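Long-range contacts in exoglucanase A (Cellulomonas fimi, PDB 7CBD), which hydrolyses the beta-1,4-glucosidic linkages of cellulose with inversion of anomeric configuration, releasing cellobiose from the non-reducing chain ends, here as its catalytic domain: residues Q15-W21 and A46-V52; T274-H278 and I290-V294; I342-A348 and A360-I364. One frame throughout, in Å; residues are numbered along the deposited sequence.

Contact 1. Residues Q15-W21 and A46-V52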
ATOM      1  N   GLN A  15       5.796  -9.456  12.925  1.00  7.50           N
ATOM      2  CA  GLN A  15       4.984  -9.548  11.721  1.00  6.91           C
ATOM      3  C   GLN A  15       5.412 -10.740  10.869  1.00  7.22           C
ATOM      4  O   GLN A  15       6.593 -11.095  10.813  1.00  7.95           O
ATOM      5  CB  GLN A  15       5.062  -8.260  10.893  1.00  7.28           C
ATOM      6  CG  GLN A  15       4.554  -7.039  11.629  1.00  7.01           C
ATOM      7  CD  GLN A  15       4.539  -5.814  10.735  1.00  6.53           C
ATOM      8  OE1 GLN A  15       4.006  -5.847   9.624  1.00  7.31           O
ATOM      9  NE2 GLN A  15       5.120  -4.723  11.211  1.00  8.39           N
ATOM     10  N   TYR A  16       4.440 -11.348  10.192  1.00  6.64           N
ATOM     11  CA  TYR A  16       4.703 -12.504   9.338  1.00  6.47           C
ATOM     12  C   TYR A  16       5.660 -12.157   8.209  1.00  6.57           C
ATOM     13  O   TYR A  16       5.489 -11.143   7.529  1.00  7.51           O
ATOM     14  CB  TYR A  16       3.389 -12.970   8.718  1.00  7.25           C
ATOM     15  CG  TYR A  16       3.501 -14.095   7.706  1.00  6.08           C
ATOM     16  CD1 TYR A  16       3.827 -15.379   8.105  1.00  7.35           C
ATOM     17  CD2 TYR A  16       3.234 -13.876   6.355  1.00  6.31           C
ATOM     18  CE1 TYR A  16       3.910 -16.417   7.192  1.00  7.64           C
ATOM     19  CE2 TYR A  16       3.306 -14.908   5.430  1.00  6.94           C
ATOM     20  CZ  TYR A  16       3.636 -16.181   5.860  1.00  6.98           C
ATOM     21  OH  TYR A  16       3.710 -17.234   4.972  1.00  7.91           O
ATOM     22  N   VAL A  17       6.635 -13.032   7.982  1.00  6.37           N
ATOM     23  CA  VAL A  17       7.530 -12.935   6.833  1.00  5.83           C
ATOM     24  C   VAL A  17       7.145 -14.019   5.829  1.00  6.70           C
ATOM     25  O   VAL A  17       7.080 -15.207   6.177  1.00  7.22           O
ATOM     26  CB  VAL A  17       9.003 -13.038   7.264  1.00  6.80           C
ATOM     27  CG1 VAL A  17       9.923 -12.975   6.057  1.00  7.94           C
ATOM     28  CG2 VAL A  17       9.331 -11.918   8.238  1.00  8.06           C
ATOM     29  N   ASN A  18       6.878 -13.609   4.591  1.00  6.29           N
ATOM     30  CA  ASN A  18       6.374 -14.484   3.540  1.00  6.54           C
ATOM     31  C   ASN A  18       7.536 -15.224   2.887  1.00  7.33           C
ATOM     32  O   ASN A  18       8.338 -14.604   2.178  1.00  7.15           O
ATOM     33  CB  ASN A  18       5.611 -13.624   2.528  1.00  6.00           C
ATOM     34  CG  ASN A  18       5.124 -14.404   1.327  1.00  6.53           C
ATOM     35  OD1 ASN A  18       5.398 -15.594   1.178  1.00  7.96           O
ATOM     36  ND2 ASN A  18       4.385 -13.727   0.458  1.00  7.33           N
ATOM     37  N   PRO A  19       7.661 -16.541   3.091  1.00  7.41           N
ATOM     38  CA  PRO A  19       8.826 -17.254   2.537  1.00  7.74           C
ATOM     39  C   PRO A  19       8.851 -17.297   1.022  1.00  7.66           C
ATOM     40  O   PRO A  19       9.935 -17.430   0.440  1.00  8.12           O
ATOM     41  CB  PRO A  19       8.707 -18.658   3.141  1.00  9.32           C
ATOM     42  CG  PRO A  19       7.249 -18.815   3.399  1.00 10.16           C
ATOM     43  CD  PRO A  19       6.726 -17.450   3.776  1.00  8.54           C
ATOM     44  N   THR A  20       7.693 -17.192   0.363  1.00  7.27           N
ATOM     45  CA  THR A  20       7.670 -17.189  -1.096  1.00  7.08           C
ATOM     46  C   THR A  20       8.267 -15.898  -1.639  1.00  6.99           C
ATOM     47  O   THR A  20       9.105 -15.916  -2.553  1.00  7.93           O
ATOM     48  CB  THR A  20       6.235 -17.380  -1.582  1.00  7.92           C
ATOM     49  OG1 THR A  20       5.677 -18.540  -0.950  1.00  8.87           O
ATOM     50  CG2 THR A  20       6.181 -17.555  -3.106  1.00  9.32           C
ATOM     51  N   TRP A  21       7.866 -14.760  -1.067  1.00  7.01           N
ATOM     52  CA  TRP A  21       8.463 -13.491  -1.469  1.00  7.38           C
ATOM     53  C   TRP A  21       9.931 -13.430  -1.062  1.00  6.93           C
ATOM     54  O   TRP A  21      10.776 -12.965  -1.837  1.00  7.40           O
ATOM     55  CB  TRP A  21       7.665 -12.328  -0.879  1.00  7.72           C
ATOM     56  CG  TRP A  21       8.291 -10.986  -1.120  1.00  6.74           C
ATOM     57  CD1 TRP A  21       8.185 -10.209  -2.242  1.00  7.33           C
ATOM     58  CD2 TRP A  21       9.116 -10.260  -0.204  1.00  6.82           C
ATOM     59  NE1 TRP A  21       8.909  -9.045  -2.077  1.00  7.05           N
ATOM     60  CE2 TRP A  21       9.488  -9.056  -0.834  1.00  6.76           C
ATOM     61  CE3 TRP A  21       9.591 -10.522   1.088  1.00  7.00           C
ATOM     62  CZ2 TRP A  21      10.296  -8.106  -0.208  1.00  7.08           C
ATOM     63  CZ3 TRP A  21      10.394  -9.584   1.703  1.00  7.90           C
ATOM     64  CH2 TRP A  21      10.742  -8.391   1.056  1.00  7.15           C
ATOM     65  N   ALA A  46      15.047  -9.391   2.171  1.00  7.81           N
ATOM     66  CA  ALA A  46      14.336 -10.672   2.195  1.00  8.20           C
ATOM     67  C   ALA A  46      13.869 -11.079   3.589  1.00  8.09           C
ATOM     68  O   ALA A  46      12.971 -11.924   3.710  1.00  9.63           O
ATOM     69  CB  ALA A  46      15.225 -11.773   1.611  1.00  8.99           C
ATOM     70  N   GLY A  47      14.449 -10.508   4.642  1.00  7.27           N
ATOM     71  CA  GLY A  47      14.023 -10.830   5.984  1.00  7.18           C
ATOM     72  C   GLY A  47      12.867 -10.011   6.504  1.00  6.97           C
ATOM     73  O   GLY A  47      12.431 -10.229   7.637  1.00  7.93           O
ATOM     74  N   GLN A  48      12.344  -9.076   5.710  1.00  7.22           N
ATOM     75  CA  GLN A  48      11.323  -8.153   6.191  1.00  7.06           C
ATOM     76  C   GLN A  48       9.913  -8.671   5.917  1.00  6.32           C
ATOM     77  O   GLN A  48       9.693  -9.416   4.959  1.00  6.44           O
ATOM     78  CB  GLN A  48      11.506  -6.796   5.521  1.00  8.16           C
ATOM     79  CG  GLN A  48      12.808  -6.141   5.947  1.00  9.31           C
ATOM     80  CD  GLN A  48      12.852  -5.943   7.448  1.00 10.63           C
ATOM     81  OE1 GLN A  48      11.968  -5.303   8.006  1.00 12.10           O
ATOM     82  NE2 GLN A  48      13.853  -6.525   8.113  1.00 12.65           N
ATOM     83  N   PRO A  49       8.951  -8.279   6.758  1.00  6.28           N
ATOM     84  CA  PRO A  49       7.566  -8.759   6.615  1.00  6.27           C
ATOM     85  C   PRO A  49       6.795  -7.965   5.565  1.00  6.36           C
ATOM     86  O   PRO A  49       6.825  -6.731   5.555  1.00  7.08           O
ATOM     87  CB  PRO A  49       6.973  -8.527   8.011  1.00  6.65           C
ATOM     88  CG  PRO A  49       7.703  -7.325   8.507  1.00  6.92           C
ATOM     89  CD  PRO A  49       9.120  -7.448   7.965  1.00  7.13           C
ATOM     90  N   THR A  50       6.071  -8.685   4.706  1.00  5.93           N
ATOM     91  CA  THR A  50       5.229  -8.101   3.669  1.00  5.41           C
ATOM     92  C   THR A  50       3.849  -8.746   3.720  1.00  5.82           C
ATOM     93  O   THR A  50       3.684  -9.874   4.195  1.00  6.98           O
ATOM     94  CB  THR A  50       5.824  -8.331   2.268  1.00  6.17           C
ATOM     95  OG1 THR A  50       6.063  -9.732   2.070  1.00  6.33           O
ATOM     96  CG2 THR A  50       7.124  -7.567   2.089  1.00  6.93           C
ATOM     97  N   ALA A  51       2.855  -8.029   3.205  1.00  5.14           N
ATOM     98  CA  ALA A  51       1.499  -8.552   3.204  1.00  5.77           C
ATOM     99  C   ALA A  51       1.309  -9.573   2.092  1.00  5.69           C
ATOM    100  O   ALA A  51       1.919  -9.488   1.021  1.00  6.35           O
ATOM    101  CB  ALA A  51       0.485  -7.425   3.031  1.00  6.22           C
ATOM    102  N   VAL A  52       0.431 -10.535   2.357  1.00  5.60           N
ATOM    103  CA  VAL A  52      -0.003 -11.502   1.358  1.00  5.71           C
ATOM    104  C   VAL A  52      -1.290 -10.987   0.728  1.00  5.18           C
ATOM    105  O   VAL A  52      -2.265 -10.698   1.433  1.00  6.35           O
ATOM    106  CB  VAL A  52      -0.208 -12.887   1.993  1.00  6.58           C
ATOM    107  CG1 VAL A  52      -0.859 -13.832   0.992  1.00  8.13           C
ATOM    108  CG2 VAL A  52       1.126 -13.427   2.488  1.00  7.13           C
TER
HETATM  109  O   HOH W   1       4.845  -5.302   6.999  1.00  8.19           O
HETATM  110  O   HOH W   2       3.014  -9.865   7.103  1.00  9.42           O
HETATM  111  O   HOH W   3       7.696 -11.072   3.824  1.00  6.78           O
HETATM  112  O   HOH W   4       4.199 -10.828   0.400  1.00  7.07           O

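Contact 2. Residues T274-H278 and I290-V294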
ATOM      1  N   THR A 274      -1.883  11.243   7.410  1.00  5.74           N
ATOM      2  CA  THR A 274      -2.503  10.413   8.443  1.00  6.19           C
ATOM      3  C   THR A 274      -2.988  11.252   9.626  1.00  5.65           C
ATOM      4  O   THR A 274      -4.045  10.965  10.200  1.00  6.43           O
ATOM      5  CB  THR A 274      -1.572   9.281   8.896  1.00  7.51           C
ATOM      6  OG1 THR A 274      -0.281   9.802   9.231  1.00  6.71           O
ATOM      7  CG2 THR A 274      -1.424   8.217   7.808  1.00  8.23           C
ATOM      8  N   ALA A 275      -2.248  12.302   9.998  1.00  6.11           N
ATOM      9  CA  ALA A 275      -2.724  13.195  11.054  1.00  6.32           C
ATOM     10  C   ALA A 275      -4.006  13.900  10.627  1.00  6.11           C
ATOM     11  O   ALA A 275      -4.961  14.017  11.407  1.00  7.29           O
ATOM     12  CB  ALA A 275      -1.647  14.220  11.417  1.00  6.94           C
ATOM     13  N   HIS A 276      -4.040  14.363   9.380  1.00  6.80           N
ATOM     14  CA  HIS A 276      -5.203  15.045   8.825  1.00  7.52           C
ATOM     15  C   HIS A 276      -6.423  14.131   8.822  1.00  6.70           C
ATOM     16  O   HIS A 276      -7.501  14.502   9.309  1.00  7.62           O
ATOM     17  CB  HIS A 276      -4.823  15.469   7.401  1.00  7.45           C
ATOM     18  CG  HIS A 276      -5.863  16.255   6.661  1.00  7.49           C
ATOM     19  ND1 HIS A 276      -5.730  16.543   5.319  1.00  8.43           N
ATOM     20  CD2 HIS A 276      -7.028  16.822   7.054  1.00  8.84           C
ATOM     21  CE1 HIS A 276      -6.767  17.254   4.917  1.00  8.36           C
ATOM     22  NE2 HIS A 276      -7.571  17.435   5.950  1.00  9.83           N
ATOM     23  N   MET A 277      -6.262  12.917   8.294  1.00  7.03           N
ATOM     24  CA  MET A 277      -7.396  12.006   8.199  1.00  7.10           C
ATOM     25  C   MET A 277      -7.834  11.506   9.567  1.00  6.38           C
ATOM     26  O   MET A 277      -9.031  11.313   9.797  1.00  7.44           O
ATOM     27  CB  MET A 277      -7.070  10.846   7.267  1.00  6.93           C
ATOM     28  CG  MET A 277      -7.025  11.264   5.815  1.00  9.58           C
ATOM     29  SD  MET A 277      -8.573  11.986   5.208  1.00 13.82           S
ATOM     30  CE  MET A 277      -9.590  10.520   5.006  1.00 17.10           C
ATOM     31  N   HIS A 278      -6.894  11.281  10.493  1.00  6.63           N
ATOM     32  CA  HIS A 278      -7.315  10.886  11.833  1.00  6.26           C
ATOM     33  C   HIS A 278      -8.263  11.921  12.424  1.00  7.13           C
ATOM     34  O   HIS A 278      -9.301  11.569  12.990  1.00  7.41           O
ATOM     35  CB  HIS A 278      -6.107  10.638  12.740  1.00  7.23           C
ATOM     36  CG  HIS A 278      -6.455   9.953  14.027  1.00  7.11           C
ATOM     37  ND1 HIS A 278      -6.891  10.633  15.145  1.00  7.98           N
ATOM     38  CD2 HIS A 278      -6.439   8.642  14.368  1.00  7.74           C
ATOM     39  CE1 HIS A 278      -7.126   9.771  16.119  1.00  7.89           C
ATOM     40  NE2 HIS A 278      -6.860   8.556  15.675  1.00  7.94           N
ATOM     41  N   ILE A 290      -9.024   4.904  16.965  1.00  6.31           N
ATOM     42  CA  ILE A 290      -8.601   4.378  15.669  1.00  6.07           C
ATOM     43  C   ILE A 290      -7.114   4.654  15.468  1.00  6.66           C
ATOM     44  O   ILE A 290      -6.598   5.713  15.849  1.00  7.39           O
ATOM     45  CB  ILE A 290      -9.437   4.932  14.501  1.00  6.22           C
ATOM     46  CG1 ILE A 290      -9.394   6.468  14.468  1.00  6.89           C
ATOM     47  CG2 ILE A 290     -10.870   4.378  14.558  1.00  8.35           C
ATOM     48  CD1 ILE A 290      -9.874   7.101  13.163  1.00  7.60           C
ATOM     49  N   GLY A 291      -6.418   3.685  14.877  1.00  6.12           N
ATOM     50  CA  GLY A 291      -5.003   3.815  14.588  1.00  6.56           C
ATOM     51  C   GLY A 291      -4.735   3.811  13.099  1.00  6.12           C
ATOM     52  O   GLY A 291      -5.573   3.373  12.302  1.00  7.22           O
ATOM     53  N   MET A 292      -3.557   4.286  12.715  1.00  5.74           N
ATOM     54  CA  MET A 292      -3.200   4.478  11.320  1.00  6.12           C
ATOM     55  C   MET A 292      -1.974   3.644  10.982  1.00  5.23           C
ATOM     56  O   MET A 292      -1.093   3.437  11.820  1.00  5.67           O
ATOM     57  CB  MET A 292      -2.889   5.960  11.024  1.00  6.59           C
ATOM     58  CG  MET A 292      -3.922   6.933  11.600  1.00  8.14           C
ATOM     59  SD  MET A 292      -5.610   6.748  10.988  1.00  8.24           S
ATOM     60  CE  MET A 292      -5.418   7.553   9.409  1.00 11.12           C
ATOM     61  N   LEU A 293      -1.926   3.175   9.739  1.00  5.22           N
ATOM     62  CA  LEU A 293      -0.758   2.514   9.180  1.00  5.18           C
ATOM     63  C   LEU A 293      -0.318   3.271   7.936  1.00  4.48           C
ATOM     64  O   LEU A 293      -1.150   3.845   7.232  1.00  5.77           O
ATOM     65  CB  LEU A 293      -1.073   1.080   8.741  1.00  6.40           C
ATOM     66  CG  LEU A 293      -1.637   0.120   9.781  1.00  5.65           C
ATOM     67  CD1 LEU A 293      -2.034  -1.180   9.110  1.00  6.86           C
ATOM     68  CD2 LEU A 293      -0.615  -0.144  10.883  1.00  7.60           C
ATOM     69  N   VAL A 294       0.988   3.270   7.657  1.00  4.61           N
ATOM     70  CA  VAL A 294       1.510   3.710   6.367  1.00  5.09           C
ATOM     71  C   VAL A 294       2.258   2.544   5.737  1.00  4.51           C
ATOM     72  O   VAL A 294       3.097   1.919   6.396  1.00  5.34           O
ATOM     73  CB  VAL A 294       2.431   4.942   6.478  1.00  6.62           C
ATOM     74  CG1 VAL A 294       2.927   5.346   5.092  1.00  6.65           C
ATOM     75  CG2 VAL A 294       1.713   6.101   7.120  1.00  6.65           C
TER

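Contact 3. Residues I342-A348 and A360-I364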
ATOM      1  N   ILE A 342      12.799   1.875  -1.678  1.00  5.77           N
ATOM      2  CA  ILE A 342      12.229   1.302  -0.463  1.00  5.54           C
ATOM      3  C   ILE A 342      12.282   2.325   0.667  1.00  5.32           C
ATOM      4  O   ILE A 342      13.225   3.120   0.767  1.00  6.67           O
ATOM      5  CB  ILE A 342      12.987   0.007  -0.120  1.00  6.32           C
ATOM      6  CG1 ILE A 342      12.622  -1.088  -1.126  1.00  6.96           C
ATOM      7  CG2 ILE A 342      12.717  -0.451   1.298  1.00  7.50           C
ATOM      8  CD1 ILE A 342      13.479  -2.339  -1.039  1.00  8.51           C
ATOM      9  N   GLY A 343      11.259   2.322   1.512  1.00  5.82           N
ATOM     10  CA  GLY A 343      11.175   3.221   2.652  1.00  6.11           C
ATOM     11  C   GLY A 343      11.550   2.566   3.967  1.00  6.19           C
ATOM     12  O   GLY A 343      12.328   1.604   4.015  1.00  6.58           O
ATOM     13  N   ARG A 344      10.991   3.097   5.054  1.00  5.70           N
ATOM     14  CA  ARG A 344      11.280   2.581   6.385  1.00  6.18           C
ATOM     15  C   ARG A 344      10.892   1.112   6.500  1.00  5.96           C
ATOM     16  O   ARG A 344       9.844   0.683   6.006  1.00  6.48           O
ATOM     17  CB  ARG A 344      10.497   3.387   7.422  1.00  7.69           C
ATOM     18  CG  ARG A 344      11.041   4.783   7.663  1.00  9.85           C
ATOM     19  CD  ARG A 344      12.146   4.765   8.700  1.00 12.49           C
ATOM     20  NE  ARG A 344      11.669   4.365  10.024  1.00 13.63           N
ATOM     21  CZ  ARG A 344      11.204   5.208  10.947  1.00 15.99           C
ATOM     22  NH1 ARG A 344      11.142   6.510  10.697  1.00 18.33           N
ATOM     23  NH2 ARG A 344      10.804   4.748  12.131  1.00 16.20           N
ATOM     24  N   PHE A 345      11.735   0.339   7.173  1.00  6.63           N
ATOM     25  CA  PHE A 345      11.404  -1.051   7.419  1.00  6.60           C
ATOM     26  C   PHE A 345      10.172  -1.138   8.323  1.00  5.59           C
ATOM     27  O   PHE A 345       9.923  -0.250   9.149  1.00  6.57           O
ATOM     28  CB  PHE A 345      12.579  -1.760   8.089  1.00  7.25           C
ATOM     29  CG  PHE A 345      13.666  -2.198   7.132  1.00  7.75           C
ATOM     30  CD1 PHE A 345      13.771  -1.657   5.852  1.00  8.18           C
ATOM     31  CD2 PHE A 345      14.588  -3.155   7.524  1.00  9.61           C
ATOM     32  CE1 PHE A 345      14.783  -2.077   4.982  1.00  8.71           C
ATOM     33  CE2 PHE A 345      15.583  -3.574   6.666  1.00 10.26           C
ATOM     34  CZ  PHE A 345      15.687  -3.037   5.397  1.00 10.19           C
ATOM     35  N   PRO A 346       9.378  -2.195   8.184  1.00  5.97           N
ATOM     36  CA  PRO A 346       8.221  -2.367   9.070  1.00  6.70           C
ATOM     37  C   PRO A 346       8.605  -2.272  10.542  1.00  7.29           C
ATOM     38  O   PRO A 346       9.664  -2.743  10.962  1.00  8.13           O
ATOM     39  CB  PRO A 346       7.715  -3.764   8.705  1.00  6.95           C
ATOM     40  CG  PRO A 346       8.085  -3.884   7.230  1.00  7.29           C
ATOM     41  CD  PRO A 346       9.439  -3.233   7.137  1.00  7.21           C
ATOM     42  N   GLU A 347       7.726  -1.653  11.330  1.00  7.82           N
ATOM     43  CA  GLU A 347       8.070  -1.317  12.705  1.00  7.84           C
ATOM     44  C   GLU A 347       6.797  -1.011  13.478  1.00  7.83           C
ATOM     45  O   GLU A 347       5.965  -0.223  13.020  1.00  8.34           O
ATOM     46  CB  GLU A 347       8.992  -0.095  12.723  1.00 10.50           C
ATOM     47  CG  GLU A 347       9.429   0.343  14.108  1.00 11.92           C
ATOM     48  CD  GLU A 347      10.218   1.640  14.084  1.00 15.48           C
ATOM     49  OE1 GLU A 347      10.531   2.129  12.979  1.00 16.75           O
ATOM     50  OE2 GLU A 347      10.520   2.173  15.166  1.00 17.35           O
ATOM     51  N   ALA A 348       6.659  -1.618  14.651  1.00  7.79           N
ATOM     52  CA  ALA A 348       5.516  -1.333  15.504  1.00  8.94           C
ATOM     53  C   ALA A 348       5.672   0.038  16.149  1.00  9.26           C
ATOM     54  O   ALA A 348       6.781   0.444  16.508  1.00 10.25           O
ATOM     55  CB  ALA A 348       5.417  -2.391  16.597  1.00 11.06           C
ATOM     56  N   ALA A 360       1.784   1.216  13.315  1.00  6.06           N
ATOM     57  CA  ALA A 360       2.945   0.556  12.729  1.00  6.44           C
ATOM     58  C   ALA A 360       3.231   1.156  11.361  1.00  6.36           C
ATOM     59  O   ALA A 360       2.351   1.742  10.720  1.00  6.22           O
ATOM     60  CB  ALA A 360       2.710  -0.947  12.561  1.00  6.93           C
ATOM     61  N   PHE A 361       4.483   1.004  10.927  1.00  6.49           N
ATOM     62  CA  PHE A 361       4.820   1.015   9.508  1.00  6.18           C
ATOM     63  C   PHE A 361       4.807  -0.430   9.030  1.00  6.27           C
ATOM     64  O   PHE A 361       5.264  -1.337   9.739  1.00  6.53           O
ATOM     65  CB  PHE A 361       6.204   1.626   9.258  1.00  6.16           C
ATOM     66  CG  PHE A 361       6.302   3.078   9.625  1.00  7.76           C
ATOM     67  CD1 PHE A 361       5.240   3.937   9.393  1.00  7.45           C
ATOM     68  CD2 PHE A 361       7.463   3.588  10.190  1.00  9.48           C
ATOM     69  CE1 PHE A 361       5.325   5.274   9.729  1.00  8.87           C
ATOM     70  CE2 PHE A 361       7.557   4.933  10.526  1.00  9.77           C
ATOM     71  CZ  PHE A 361       6.482   5.773  10.303  1.00  9.49           C
ATOM     72  N   VAL A 362       4.269  -0.638   7.826  1.00  5.56           N
ATOM     73  CA  VAL A 362       4.087  -1.963   7.249  1.00  5.46           C
ATOM     74  C   VAL A 362       4.522  -1.904   5.793  1.00  5.03           C
ATOM     75  O   VAL A 362       4.537  -0.839   5.172  1.00  6.05           O
ATOM     76  CB  VAL A 362       2.616  -2.430   7.347  1.00  5.72           C
ATOM     77  CG1 VAL A 362       2.270  -2.823   8.768  1.00  7.28           C
ATOM     78  CG2 VAL A 362       1.689  -1.315   6.875  1.00  6.64           C
ATOM     79  N   TRP A 363       4.875  -3.066   5.246  1.00  5.04           N
ATOM     80  CA  TRP A 363       5.079  -3.228   3.804  1.00  5.18           C
ATOM     81  C   TRP A 363       3.875  -4.002   3.289  1.00  5.23           C
ATOM     82  O   TRP A 363       3.838  -5.237   3.357  1.00  6.13           O
ATOM     83  CB  TRP A 363       6.381  -3.952   3.489  1.00  6.22           C
ATOM     84  CG  TRP A 363       7.592  -3.107   3.672  1.00  5.80           C
ATOM     85  CD1 TRP A 363       7.648  -1.817   4.134  1.00  5.83           C
ATOM     86  CD2 TRP A 363       8.940  -3.493   3.391  1.00  6.00           C
ATOM     87  NE1 TRP A 363       8.959  -1.379   4.146  1.00  6.12           N
ATOM     88  CE2 TRP A 363       9.769  -2.396   3.706  1.00  5.72           C
ATOM     89  CE3 TRP A 363       9.525  -4.667   2.908  1.00  6.24           C
ATOM     90  CZ2 TRP A 363      11.156  -2.440   3.550  1.00  6.89           C
ATOM     91  CZ3 TRP A 363      10.900  -4.712   2.756  1.00  6.86           C
ATOM     92  CH2 TRP A 363      11.702  -3.603   3.078  1.00  7.13           C
ATOM     93  N   ILE A 364       2.874  -3.274   2.797  1.00  5.56           N
ATOM     94  CA  ILE A 364       1.698  -3.936   2.248  1.00  5.72           C
ATOM     95  C   ILE A 364       1.987  -4.425   0.833  1.00  5.12           C
ATOM     96  O   ILE A 364       1.950  -5.626   0.553  1.00  6.12           O
ATOM     97  CB  ILE A 364       0.444  -3.044   2.337  1.00  5.71           C
ATOM     98  CG1 ILE A 364       0.168  -2.617   3.786  1.00  5.72           C
ATOM     99  CG2 ILE A 364      -0.752  -3.784   1.779  1.00  5.60           C
ATOM    100  CD1 ILE A 364      -0.011  -3.769   4.775  1.00  6.51           C
TER

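Contact 1. Residues Q15-W21 and A46-V52
The indole of W21 carries T50 on one face. T50 CG2 stands over the six-membered ring, 3.7 Å from its centroid and 5° off the normal, a CH-pi contact. At the far end of the ring, W21 CZ3 comes within 3.3 Å of Q48 O, obliquely. The phenol of Y16 meets V52 CG2 at its edge, near the ring plane; its OH bonds H72 on helix 69-83. With OG1 between the backbone N and the carbonyl carbon (chi1 54°), T50 holds CG2 over the indole, while OG1 stays beside W21 CE3 and meets two waters. V17 CG2 touches P49 CB. P49 also packs on Q15, where the two CB atoms are 3.5 Å apart.

No direct hydrogen bond joins the two segments; waters do. One water takes the N-H of N18 (2.8 Å from N18 N), donates to Q48 O and bonds T50 OG1. A second links N18 ND2, T50 OG1 and A51 O. Two more join Y16 O to T50 O and Q15 OE1 to P49 O. N18 is also the N-cap of helix 19-30: its OD1 accepts from T20 N at 2.9 Å and, weakly, from W21 N. W21 NE1 bonds P367 O. A leucine in place of W21 would probably leave T50 CG2 without its aromatic face and P367 O without this donor. The contact thus combines apolar packing with bridging waters, so the polar link between the helix start and the loop before strand 52-54 is indirect.

Contact 2. Residues T274-H278 and I290-V294
H278 swings its ring toward I290 because CG is anti to the backbone N (chi1 -168°), while M292 bends at both chi2 and chi3 and brings its sulfur and methyl back to the helix. The imidazole comes edge-on to the start of the strand. H278 NE2 donates to I290 O at 2.9 Å. The oxygen lies in the ring plane, but the bond is bent, with an N-H...O angle of 135°, and the donor is tilted from the carbonyl plane. A weak second bond runs from the same nitrogen to S288 O. I290 CG1 lies 3.5 Å from H278 NE2, and the ring and the isoleucine branch lie side by side, running opposite ways.

M292 SD also sits at the ring edge, 4.0 Å from H278 CD2, a sulfur-aromatic contact. Its methyl, CE, reaches the helix backbone, 3.8 Å from T274 O, and touches M277 CB. T274 O already accepts from H278 N inside the helix. T274 turns CG2 to the strand, 3.8 Å from V294 CG2, and its CB faces M292 CB. Its OG1 bonds mainly within its own helix, to E270 O and I271 O.

Helix 270-283 belongs to the beta-alpha-beta crossover from strand 228-231 to strand 291-295, and this contact packs it on the second strand. The axes of segments 274-278 and 291-294 approach to 9.4 Å, and their directions are 150° apart, so they run roughly antiparallel. H357 stacks on the H278 ring. The bond to I290 O implies that NE2 carries a proton. The ring is held there by this bond and the weak one to S288 O, with sulfur and aliphatic carbon beside it. The other side-chain contacts across the interface are mostly apolar.

Contact 3. Residues I342-A348 and A360-I364
E347 and F361 form an antiparallel hydrogen-bonded pair, with F361 N to E347 O at 2.8 Å, and A348 and A360 follow as a non-hydrogen-bonded pair.

Beyond the paired strands, the W363 indole packs against residues 342-346. Its CG is anti to the carbonyl carbon, and this brings the indole to the backbone of R344. W363 NE1 donates to R344 O at 2.9 Å; the bond is bent, and the oxygen is tilted out of the ring plane. R344 O also accepts from T296 OG1. P346 CD lies over one indole face, 3.5 Å from the centroid of the five-membered ring and 11° off its normal, a CH-pi contact. The six-membered ring points its edge at the face of F345 in an offset edge-to-face pair, with planes at 82°. I342 CG2 touches W363 CZ2 at 3.4 Å. Four residues of one loop therefore grip a single indole.

E347 and F361 lie on the same face of the sheet. There the R344 guanidinium turns a face to the F361 edge. The planes are 88° apart, and F361 CE2 is 3.6 Å from R344 NH2. The same NH2 makes a salt bridge to E347 OE1 at 2.8 Å, almost in the guanidinium plane and on the syn side of the carboxylate. This bond is likely to fix the guanidinium with its face to the F361 ring edge.

The arrangement is a beta hairpin: the short strand 347-348 is added antiparallel to strand 358-362, at the edge of the otherwise parallel sheet of the family 6 catalytic domain.

In the fold
Contact 3 lies between the other two and touches both. Strands 291-295 and 358-362 are neighbours in the sheet, and V294 O meets V362 N at 3.2 Å, a probable hydrogen bond between contacts 2 and 3. On the side of contact 1, A51 N lies 3.0 Å from W363 O, another probable hydrogen bond, and Q48 packs on F345 and P346. Contacts 1 and 2 do not touch; their centres are 24 Å apart. The predicted nucleophile D371 has its side chain about 11 Å from that of W21 in contact 1 and about 12 Å from that of I342 in contact 3. Contact 2 lies away from the predicted catalytic residues.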